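Local coordinates for SusD superfamily protein (Bacteroides vulgatus ATCC 8482, PDB 3JQ0) that probably binds glycans at the outer membrane as a SusD-family nutrient-binding protein, although its particular ligand is not established, at residues Y261-I266 with N293-L298; P337-F342 with F442-K447; Y41-I46 with Q299-F304. All coordinates share one frame; numbering follows the deposited sequence. Where two conformers were deposited one is given.

Contact 1. Residues Y261-I266 with N293-L298; sequences YRMRLI and NGLTQL
R264 and Q297 run side by side and point the same way, with the guanidinium and amide planes only 23° apart. Q297 OE1 lies over one face of the guanidinium, toward its rim, 3.2 Å from R264 NE; this is a stacked approach and not a hydrogen bond. With CG beside the backbone N (chi1 -59°) and the chain bent at chi2 (-76°), the arginine folds back so that its NH1 donates to M263 O at 2.8 Å, which helps fix the rotation of the group. Next to this pair, CE of the selenomethionine M263 meets L295 CD2 at 4.0 Å, the two side chains crossing at a slant. On the buried side L265 CD2 packs against L298 CB, and I266 CG2 lies over the backbone at N293 and G294. R262 reaches N293 O through a water bound to its NH1, while its NE makes a salt bridge to E255.

Backbone bonds run along the contact, round a single bridge between L265 and T296. L295 N donates to R262 O at 2.9 Å, and R264 O takes two donors, Q297 N at 2.8 Å and L298 N at 3.2 Å. G294 comes so close to R262 O and I266 that a side chain there would collide with both. The arrangement laces a short, weakly bonded helical turn, 262-265, to the irregular loop that leads into strand 299-300 of this SusD-family fold.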
loop_
_atom_site.group_PDB
_atom_site.type_symbol
_atom_site.label_atom_id
_atom_site.label_comp_id
_atom_site.label_asym_id
_atom_site.label_seq_id
_atom_site.Cartn_x
_atom_site.Cartn_y
_atom_site.Cartn_z
ATOM N N TYR A 261 -6.020 6.341 -10.324
ATOM C CA TYR A 261 -7.084 5.729 -9.483
ATOM C C TYR A 261 -8.399 5.799 -10.254
ATOM O O TYR A 261 -9.017 4.789 -10.592
ATOM C CB TYR A 261 -7.135 6.385 -8.113
ATOM C CG TYR A 261 -8.181 5.809 -7.207
ATOM C CD1 TYR A 261 -7.929 4.610 -6.539
ATOM C CD2 TYR A 261 -9.396 6.404 -7.024
ATOM C CE1 TYR A 261 -8.823 4.035 -5.674
ATOM C CE2 TYR A 261 -10.339 5.811 -6.162
ATOM C CZ TYR A 261 -10.010 4.617 -5.473
ATOM O OH TYR A 261 -10.896 4.039 -4.579
ATOM N N ARG A 262 -8.788 7.024 -10.593
ATOM C CA ARG A 262 -9.972 7.270 -11.413
ATOM C C ARG A 262 -9.933 6.458 -12.707
ATOM O O ARG A 262 -10.944 5.889 -13.120
ATOM C CB ARG A 262 -10.001 8.761 -11.758
ATOM C CG ARG A 262 -11.083 9.184 -12.718
ATOM C CD ARG A 262 -11.226 10.677 -12.833
ATOM N NE ARG A 262 -9.957 11.326 -13.111
ATOM C CZ ARG A 262 -9.441 11.537 -14.308
ATOM N NH1 ARG A 262 -10.113 11.210 -15.400
ATOM N NH2 ARG A 262 -8.250 12.112 -14.438
HETATM N N MSE A 263 -8.765 6.430 -13.354
HETATM C CA MSE A 263 -8.673 5.859 -14.700
HETATM C C MSE A 263 -8.285 4.373 -14.732
HETATM O O MSE A 263 -8.166 3.818 -15.837
HETATM C CB MSE A 263 -7.729 6.677 -15.574
HETATM C CG MSE A 263 -8.258 8.072 -15.878
HETATM SE SE MSE A 263 -9.855 8.067 -16.967
HETATM C CE MSE A 263 -9.068 7.452 -18.638
ATOM N N ARG A 264 -8.163 3.727 -13.575
ATOM C CA ARG A 264 -7.951 2.281 -13.540
ATOM C C ARG A 264 -8.936 1.498 -12.683
ATOM O O ARG A 264 -9.050 0.293 -12.904
ATOM C CB ARG A 264 -6.492 1.938 -13.163
ATOM C CG ARG A 264 -5.446 2.504 -14.100
ATOM C CD ARG A 264 -5.354 1.749 -15.377
ATOM N NE ARG A 264 -4.418 2.327 -16.340
ATOM C CZ ARG A 264 -4.730 3.120 -17.346
ATOM N NH1 ARG A 264 -5.933 3.601 -17.531
ATOM N NH2 ARG A 264 -3.771 3.429 -18.232
ATOM N N LEU A 265 -9.570 2.117 -11.678
ATOM C CA LEU A 265 -10.356 1.388 -10.699
ATOM C C LEU A 265 -11.825 1.819 -10.614
ATOM O O LEU A 265 -12.547 1.219 -9.844
ATOM C CB LEU A 265 -9.716 1.511 -9.301
ATOM C CG LEU A 265 -8.448 0.684 -9.115
ATOM C CD1 LEU A 265 -7.825 0.978 -7.754
ATOM C CD2 LEU A 265 -8.751 -0.783 -9.234
ATOM N N ILE A 266 -12.254 2.887 -11.313
ATOM C CA ILE A 266 -13.563 3.501 -11.033
ATOM C C ILE A 266 -14.524 3.271 -12.202
ATOM O O ILE A 266 -14.116 3.286 -13.367
ATOM C CB ILE A 266 -13.338 5.018 -10.714
ATOM C CG1 ILE A 266 -12.578 5.175 -9.412
ATOM C CG2 ILE A 266 -14.636 5.867 -10.731
ATOM C CD1 ILE A 266 -13.262 4.638 -8.172
ATOM N N ASN A 293 -17.145 8.738 -11.949
ATOM C CA ASN A 293 -16.806 8.612 -13.359
ATOM C C ASN A 293 -15.352 8.328 -13.555
ATOM O O ASN A 293 -14.511 9.130 -13.223
ATOM C CB ASN A 293 -17.131 9.871 -14.141
ATOM C CG ASN A 293 -17.045 9.658 -15.629
ATOM O OD1 ASN A 293 -17.513 8.615 -16.143
ATOM N ND2 ASN A 293 -16.470 10.620 -16.325
ATOM N N GLY A 294 -15.032 7.195 -14.083
ATOM C CA GLY A 294 -13.687 6.777 -14.333
ATOM C C GLY A 294 -13.665 5.659 -15.332
ATOM O O GLY A 294 -14.615 5.436 -16.085
ATOM N N LEU A 295 -12.565 4.932 -15.352
ATOM C CA LEU A 295 -12.374 3.768 -16.186
ATOM C C LEU A 295 -11.831 2.636 -15.317
ATOM O O LEU A 295 -10.944 2.873 -14.500
ATOM C CB LEU A 295 -11.401 4.126 -17.299
ATOM C CG LEU A 295 -11.191 3.218 -18.478
ATOM C CD1 LEU A 295 -12.344 3.353 -19.428
ATOM C CD2 LEU A 295 -9.883 3.632 -19.253
ATOM N N THR A 296 -12.374 1.426 -15.470
ATOM C CA THR A 296 -11.921 0.276 -14.717
ATOM C C THR A 296 -11.160 -0.676 -15.616
ATOM O O THR A 296 -11.735 -1.243 -16.571
ATOM C CB THR A 296 -13.111 -0.462 -14.069
ATOM O OG1 THR A 296 -13.807 0.463 -13.245
ATOM C CG2 THR A 296 -12.699 -1.660 -13.261
ATOM N N GLN A 297 -9.864 -0.850 -15.321
ATOM C CA GLN A 297 -9.052 -1.885 -15.983
ATOM C C GLN A 297 -8.551 -3.004 -15.070
ATOM O O GLN A 297 -8.103 -4.021 -15.560
ATOM C CB GLN A 297 -7.846 -1.227 -16.706
ATOM C CG GLN A 297 -8.249 -0.338 -17.849
ATOM C CD GLN A 297 -7.109 0.232 -18.609
ATOM O OE1 GLN A 297 -5.959 0.183 -18.151
ATOM N NE2 GLN A 297 -7.410 0.824 -19.772
ATOM N N LEU A 298 -8.693 -2.818 -13.742
ATOM C CA LEU A 298 -8.420 -3.822 -12.735
ATOM C C LEU A 298 -9.722 -4.021 -11.973
ATOM O O LEU A 298 -10.248 -3.047 -11.418
ATOM C CB LEU A 298 -7.313 -3.373 -11.770
ATOM C CG LEU A 298 -5.859 -3.526 -12.233
ATOM C CD1 LEU A 298 -4.923 -2.811 -11.258
ATOM C CD2 LEU A 298 -5.492 -5.032 -12.425
HETATM O O HOH W 1 -12.850 10.268 -15.762
#

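Contact 2. Residues P337-F342 with F442-K447; sequences PITYKF and FMFEGK
K341 CG stands anti to the backbone N (chi1 175°), and the chain stays extended until a bend at chi3 (-83°) delivers NZ to the F442-E445 turn. That turn is a type II beta turn, closed by E445 N to F442 O, and it follows helix 430-441 in the RagB/SusD region of the protein; the lysine comes from just beyond the end of strand 332-339. NZ is gripped from several directions. It donates to M443 O at 2.7 Å, in the carbonyl plane and on a lone pair, and makes a salt bridge to E445 OE2, where it uses the anti lone pair of the carboxylate. E441 O, at the end of the preceding helix, is a further acceptor, and a water links NZ to M443 N. The carboxylate is shared, because R363 also forms a salt bridge with E445 OE2; two positive partners on this buried oxygen would probably keep the glutamate ionised.

Beside this polar grip lies an aromatic one. CB of the selenomethionine M443 lies over one face of the F444 ring, offset toward the rim, while K341 CB approaches the ring obliquely, 3.9 Å from F444 CD2. F342 slides past F444 in the opposite direction and presents its ring edge to F444 O, a buried carbonyl oxygen that has no polar partner. On the other face of F444 the methyl group T339 CG2 sits almost exactly over the middle of the ring, 3.6 Å from its centroid and 7° off the ring normal, in a CH-pi contact.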
loop_
_atom_site.group_PDB
_atom_site.type_symbol
_atom_site.label_atom_id
_atom_site.label_comp_id
_atom_site.label_asym_id
_atom_site.label_seq_id
_atom_site.Cartn_x
_atom_site.Cartn_y
_atom_site.Cartn_z
ATOM N N PRO A 337 -18.699 -5.881 -8.016
ATOM C CA PRO A 337 -18.285 -4.837 -7.063
ATOM C C PRO A 337 -17.607 -3.683 -7.770
ATOM O O PRO A 337 -16.954 -3.870 -8.826
ATOM C CB PRO A 337 -17.298 -5.596 -6.165
ATOM C CG PRO A 337 -16.619 -6.508 -7.127
ATOM C CD PRO A 337 -17.642 -6.917 -8.149
ATOM N N ILE A 338 -17.709 -2.501 -7.168
ATOM C CA ILE A 338 -16.936 -1.326 -7.561
ATOM C C ILE A 338 -16.038 -0.912 -6.391
ATOM O O ILE A 338 -16.361 -1.073 -5.209
ATOM C CB ILE A 338 -17.794 -0.140 -8.060
ATOM C CG1 ILE A 338 -18.718 0.362 -6.961
ATOM C CG2 ILE A 338 -18.568 -0.525 -9.302
ATOM C CD1 ILE A 338 -19.393 1.733 -7.261
ATOM N N THR A 339 -14.869 -0.413 -6.774
ATOM C CA THR A 339 -13.889 0.142 -5.840
ATOM C C THR A 339 -14.478 1.323 -5.100
ATOM O O THR A 339 -14.964 2.260 -5.719
ATOM C CB THR A 339 -12.671 0.612 -6.634
ATOM O OG1 THR A 339 -12.212 -0.424 -7.481
ATOM C CG2 THR A 339 -11.574 1.120 -5.717
ATOM N N TYR A 340 -14.420 1.312 -3.762
ATOM C CA TYR A 340 -15.225 2.284 -3.000
ATOM C C TYR A 340 -14.462 2.966 -1.859
ATOM O O TYR A 340 -14.993 3.899 -1.301
ATOM C CB TYR A 340 -16.494 1.586 -2.461
ATOM C CG TYR A 340 -17.742 2.447 -2.426
ATOM C CD1 TYR A 340 -18.269 2.996 -3.580
ATOM C CD2 TYR A 340 -18.438 2.594 -1.236
ATOM C CE1 TYR A 340 -19.443 3.729 -3.528
ATOM C CE2 TYR A 340 -19.622 3.304 -1.198
ATOM C CZ TYR A 340 -20.109 3.852 -2.341
ATOM O OH TYR A 340 -21.319 4.562 -2.299
ATOM N N LYS A 341 -13.226 2.566 -1.561
ATOM C CA LYS A 341 -12.567 3.097 -0.367
ATOM C C LYS A 341 -12.308 4.590 -0.408
ATOM O O LYS A 341 -12.422 5.274 0.577
ATOM C CB LYS A 341 -11.240 2.361 -0.155
ATOM C CG LYS A 341 -10.407 2.920 1.007
ATOM C CD LYS A 341 -9.192 2.033 1.315
ATOM C CE LYS A 341 -9.556 0.845 2.209
ATOM N NZ LYS A 341 -8.386 -0.069 2.419
ATOM N N PHE A 342 -11.821 5.072 -1.562
ATOM C CA PHE A 342 -11.462 6.477 -1.738
ATOM C C PHE A 342 -12.611 7.184 -2.445
ATOM O O PHE A 342 -12.909 6.937 -3.614
ATOM C CB PHE A 342 -10.117 6.613 -2.439
ATOM C CG PHE A 342 -8.985 5.981 -1.646
ATOM C CD1 PHE A 342 -8.434 6.626 -0.569
ATOM C CD2 PHE A 342 -8.493 4.719 -1.960
ATOM C CE1 PHE A 342 -7.410 6.077 0.162
ATOM C CE2 PHE A 342 -7.467 4.166 -1.216
ATOM C CZ PHE A 342 -6.931 4.849 -0.160
ATOM N N PHE A 442 -6.556 -3.369 4.092
ATOM C CA PHE A 442 -5.691 -2.619 3.199
ATOM C C PHE A 442 -6.024 -2.724 1.722
ATOM O O PHE A 442 -5.180 -2.433 0.879
ATOM C CB PHE A 442 -4.200 -2.978 3.424
ATOM C CG PHE A 442 -3.704 -2.558 4.794
ATOM C CD1 PHE A 442 -3.589 -1.206 5.109
ATOM C CD2 PHE A 442 -3.374 -3.495 5.756
ATOM C CE1 PHE A 442 -3.139 -0.801 6.376
ATOM C CE2 PHE A 442 -2.937 -3.092 6.990
ATOM C CZ PHE A 442 -2.886 -1.766 7.326
HETATM N N MSE A 443 -7.274 -3.046 1.356
HETATM C CA MSE A 443 -7.601 -3.034 -0.061
HETATM C C MSE A 443 -7.279 -1.711 -0.685
HETATM O O MSE A 443 -7.584 -0.643 -0.104
HETATM C CB MSE A 443 -9.099 -3.355 -0.296
HETATM C CG MSE A 443 -9.561 -4.679 0.200
HETATM SE SE MSE A 443 -11.332 -5.125 -0.413
HETATM C CE MSE A 443 -10.803 -5.632 -2.223
ATOM N N PHE A 444 -6.691 -1.729 -1.895
ATOM C CA PHE A 444 -6.348 -0.514 -2.645
ATOM C C PHE A 444 -5.208 0.309 -2.021
ATOM O O PHE A 444 -4.934 1.391 -2.477
ATOM C CB PHE A 444 -7.583 0.384 -2.943
ATOM C CG PHE A 444 -8.791 -0.411 -3.320
ATOM C CD1 PHE A 444 -8.806 -1.200 -4.464
ATOM C CD2 PHE A 444 -9.908 -0.467 -2.503
ATOM C CE1 PHE A 444 -9.841 -2.001 -4.794
ATOM C CE2 PHE A 444 -10.992 -1.277 -2.832
ATOM C CZ PHE A 444 -10.946 -2.050 -3.987
ATOM N N GLU A 445 -4.507 -0.248 -1.032
ATOM C CA GLU A 445 -3.411 0.416 -0.371
ATOM C C GLU A 445 -2.058 -0.211 -0.654
ATOM O O GLU A 445 -1.056 0.230 -0.113
ATOM C CB GLU A 445 -3.658 0.584 1.128
ATOM C CG GLU A 445 -4.798 1.553 1.452
ATOM C CD GLU A 445 -5.067 1.605 2.936
ATOM O OE1 GLU A 445 -4.270 2.313 3.612
ATOM O OE2 GLU A 445 -6.078 1.028 3.401
ATOM N N GLY A 446 -2.002 -1.209 -1.517
ATOM C CA GLY A 446 -0.680 -1.656 -1.978
ATOM C C GLY A 446 0.068 -2.635 -1.069
ATOM O O GLY A 446 1.290 -2.618 -1.034
ATOM N N LYS A 447 -0.662 -3.496 -0.364
ATOM C CA LYS A 447 -0.063 -4.376 0.642
ATOM C C LYS A 447 -0.088 -5.877 0.339
ATOM O O LYS A 447 0.853 -6.565 0.720
ATOM C CB LYS A 447 -0.707 -4.180 2.008
ATOM C CG LYS A 447 -0.789 -2.713 2.452
ATOM C CD LYS A 447 0.549 -1.978 2.467
ATOM C CE LYS A 447 0.409 -0.566 2.986
ATOM N NZ LYS A 447 1.682 0.233 2.934
HETATM O O HOH W 2 -9.924 -2.449 3.005
#

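Contact 3. Residues Y41-I46 with Q299-F304; sequences YGDNPI and QVRREF
Y41-D43 and Q299-V300 run antiparallel as two short, loosely bonded strands, with the CA atoms of Y41 and V300 4.3 Å apart; the one direct backbone bond between them, G42 N to Q299 O, is weak, and a water bridges G42 N, D43 O and Q299 N. The side chains carry more of the contact. D43 holds two arginines, each guanidinium turned steeply to the carboxylate, by 85° for R301 and 77° for R302. D43 OD2 takes two bonds from R302, one from the backbone N at 2.8 Å and one from NE at 3.0 Å, which reach it from opposite faces of the carboxylate plane. In one of its two conformers, R301 adds a bond from NH1 to D43 OD1 at 2.7 Å, nearly head-on to the C-O bond and close to the guanidinium plane. In that same conformer G42 C lies 3.5 Å above the R301 guanidinium plane, over its centre. Waters also donate to both oxygens of D43, whose charge is probably spread over several partners.

With an alanine in place of D43, R302 would probably lose both its counter-charge and the acceptor of its backbone N-H, and R301 its ion-pair partner.

Q299 meets D43 and the residues that follow it. Its CG, anti to the backbone N (chi1 173°), packs against D43 CB, and the bend at chi2 brings OE1 to I46 N at 3.1 Å; NE2 donates to V300 O, in its carbonyl plane. I46 CG2 packs against the amide of Q299 from across. Y41 sets CE1 3.9 Å from V300 CG2, and its hydroxyl bonds to E35. The whole is a short, loosely paired antiparallel two-strand sheet flanked by a D43-R301-R302 salt-bridge network, joining an N-terminal segment to the SusD-family region of the chain.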
loop_
_atom_site.group_PDB
_atom_site.type_symbol
_atom_site.label_atom_id
_atom_site.label_comp_id
_atom_site.label_asym_id
_atom_site.label_seq_id
_atom_site.Cartn_x
_atom_site.Cartn_y
_atom_site.Cartn_z
ATOM N N TYR A 41 -7.827 -9.156 -7.755
ATOM C CA TYR A 41 -8.299 -8.823 -9.085
ATOM C C TYR A 41 -8.226 -10.018 -10.014
ATOM O O TYR A 41 -7.826 -11.097 -9.613
ATOM C CB TYR A 41 -7.509 -7.629 -9.694
ATOM C CG TYR A 41 -7.375 -6.454 -8.773
ATOM C CD1 TYR A 41 -8.330 -5.465 -8.710
ATOM C CD2 TYR A 41 -6.310 -6.369 -7.898
ATOM C CE1 TYR A 41 -8.215 -4.417 -7.824
ATOM C CE2 TYR A 41 -6.181 -5.343 -6.991
ATOM C CZ TYR A 41 -7.170 -4.340 -6.940
ATOM O OH TYR A 41 -7.085 -3.280 -6.074
ATOM N N GLY A 42 -8.629 -9.825 -11.276
ATOM C CA GLY A 42 -8.497 -10.842 -12.306
ATOM C C GLY A 42 -9.753 -11.095 -13.103
ATOM O O GLY A 42 -9.672 -11.669 -14.194
ATOM N N ASP A 43 -10.926 -10.649 -12.616
ATOM C CA ASP A 43 -12.118 -10.713 -13.450
ATOM C C ASP A 43 -12.027 -9.641 -14.553
ATOM O O ASP A 43 -11.327 -8.626 -14.432
ATOM C CB ASP A 43 -13.401 -10.574 -12.625
ATOM C CG ASP A 43 -13.869 -11.848 -11.941
ATOM O OD1 ASP A 43 -13.198 -12.887 -12.130
ATOM O OD2 ASP A 43 -14.916 -11.776 -11.247
ATOM N N ASN A 44 -12.781 -9.839 -15.622
ATOM C CA ASN A 44 -12.923 -8.797 -16.609
ATOM C C ASN A 44 -13.669 -7.615 -15.996
ATOM O O ASN A 44 -14.630 -7.816 -15.232
ATOM C CB ASN A 44 -13.710 -9.271 -17.838
ATOM C CG ASN A 44 -12.935 -10.176 -18.740
ATOM O OD1 ASN A 44 -11.747 -10.421 -18.536
ATOM N ND2 ASN A 44 -13.560 -10.606 -19.815
ATOM N N PRO A 45 -13.281 -6.387 -16.309
ATOM C CA PRO A 45 -14.068 -5.222 -15.868
ATOM C C PRO A 45 -15.569 -5.423 -16.126
ATOM O O PRO A 45 -15.981 -5.699 -17.272
ATOM C CB PRO A 45 -13.459 -4.085 -16.667
ATOM C CG PRO A 45 -11.996 -4.495 -16.844
ATOM C CD PRO A 45 -12.093 -5.998 -17.091
ATOM N N ILE A 46 -16.379 -5.264 -15.104
ATOM C CA ILE A 46 -17.783 -5.534 -15.258
ATOM C C ILE A 46 -18.462 -4.595 -16.250
ATOM O O ILE A 46 -19.451 -4.986 -16.884
ATOM C CB ILE A 46 -18.535 -5.590 -13.925
ATOM C CG1 ILE A 46 -18.540 -4.234 -13.167
ATOM C CG2 ILE A 46 -17.966 -6.725 -13.067
ATOM C CD1 ILE A 46 -19.252 -4.264 -11.802
ATOM N N GLN A 299 -10.272 -5.237 -12.012
ATOM C CA GLN A 299 -11.596 -5.546 -11.468
ATOM C C GLN A 299 -11.467 -6.510 -10.309
ATOM O O GLN A 299 -11.054 -7.670 -10.483
ATOM C CB GLN A 299 -12.430 -6.157 -12.600
ATOM C CG GLN A 299 -13.778 -6.688 -12.152
ATOM C CD GLN A 299 -14.700 -5.638 -11.613
ATOM O OE1 GLN A 299 -15.080 -4.712 -12.359
ATOM N NE2 GLN A 299 -15.116 -5.772 -10.355
ATOM N N VAL A 300 -11.907 -6.072 -9.128
ATOM C CA VAL A 300 -12.021 -6.941 -7.981
ATOM C C VAL A 300 -12.873 -8.149 -8.388
ATOM O O VAL A 300 -13.950 -7.991 -8.979
ATOM C CB VAL A 300 -12.629 -6.203 -6.781
ATOM C CG1 VAL A 300 -12.978 -7.160 -5.611
ATOM C CG2 VAL A 300 -11.724 -5.034 -6.322
ATOM N N ARG A 301 -12.434 -9.349 -8.021
ATOM C CA ARG A 301 -13.160 -10.575 -8.357
ATOM C C ARG A 301 -14.593 -10.441 -7.833
ATOM O O ARG A 301 -14.817 -10.122 -6.657
ATOM C CB ARG A 301 -12.493 -11.772 -7.680
ATOM C CG ARG A 301 -11.147 -12.138 -8.254
ATOM C CD ARG A 301 -11.253 -12.826 -9.626
ATOM N NE ARG A 301 -9.994 -13.405 -10.067
ATOM C CZ ARG A 301 -9.859 -14.138 -11.172
ATOM N NH1 ARG A 301 -10.872 -14.313 -11.978
ATOM N NH2 ARG A 301 -8.679 -14.669 -11.485
ATOM N N ARG A 302 -15.556 -10.751 -8.683
ATOM C CA ARG A 302 -16.971 -10.604 -8.308
ATOM C C ARG A 302 -17.310 -11.446 -7.072
ATOM O O ARG A 302 -18.035 -11.015 -6.175
ATOM C CB ARG A 302 -17.851 -10.963 -9.488
ATOM C CG ARG A 302 -17.734 -10.008 -10.652
ATOM C CD ARG A 302 -18.370 -10.545 -11.891
ATOM N NE ARG A 302 -17.675 -11.726 -12.334
ATOM C CZ ARG A 302 -18.145 -12.579 -13.213
ATOM N NH1 ARG A 302 -19.328 -12.351 -13.789
ATOM N NH2 ARG A 302 -17.447 -13.650 -13.549
ATOM N N GLU A 303 -16.765 -12.653 -7.001
ATOM C CA GLU A 303 -16.998 -13.586 -5.919
ATOM C C GLU A 303 -16.463 -13.050 -4.577
ATOM O O GLU A 303 -16.950 -13.393 -3.502
ATOM C CB GLU A 303 -16.305 -14.912 -6.333
ATOM C CG GLU A 303 -16.457 -16.078 -5.366
ATOM C CD GLU A 303 -15.591 -17.313 -5.694
ATOM O OE1 GLU A 303 -14.852 -17.351 -6.714
ATOM O OE2 GLU A 303 -15.611 -18.246 -4.870
ATOM N N PHE A 304 -15.427 -12.227 -4.640
ATOM C CA PHE A 304 -14.789 -11.743 -3.428
ATOM C C PHE A 304 -15.719 -10.910 -2.575
ATOM O O PHE A 304 -15.590 -10.919 -1.350
ATOM C CB PHE A 304 -13.528 -10.960 -3.773
ATOM C CG PHE A 304 -12.778 -10.470 -2.574
ATOM C CD1 PHE A 304 -11.982 -11.313 -1.836
ATOM C CD2 PHE A 304 -12.928 -9.150 -2.142
ATOM C CE1 PHE A 304 -11.328 -10.854 -0.684
ATOM C CE2 PHE A 304 -12.261 -8.700 -0.985
ATOM C CZ PHE A 304 -11.443 -9.564 -0.309
HETATM O O HOH W 3 -6.353 -13.343 -9.727
HETATM O O HOH W 4 -9.049 -7.622 -13.156
HETATM O O HOH W 5 -15.417 -13.826 -9.378
HETATM O O HOH W 6 -14.998 -14.943 -12.632
#

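Overall arrangement
The three contacts form a compact cluster, with centres about 12 Å apart for contacts 1 and 2 and about 13 Å for the other pairs. Contact 1 is nested inside the long loop that contact 3 closes, and contact 2 opens after both. T339 OG1, near the end of strand 332-339, probably bonds to L265 O and so joins contact 2 to contact 1; P337 O in the same strand probably accepts from Q299 NE2 of contact 3. Y41 packs against L265, L298 and F444, touching both other contacts. Strand 41-43, the loop 293-298 leading into strand 299-300, and the turn after helix 430-441 thus converge, bringing sequence-distant parts of this largely helical SusD-family protein into one packed region.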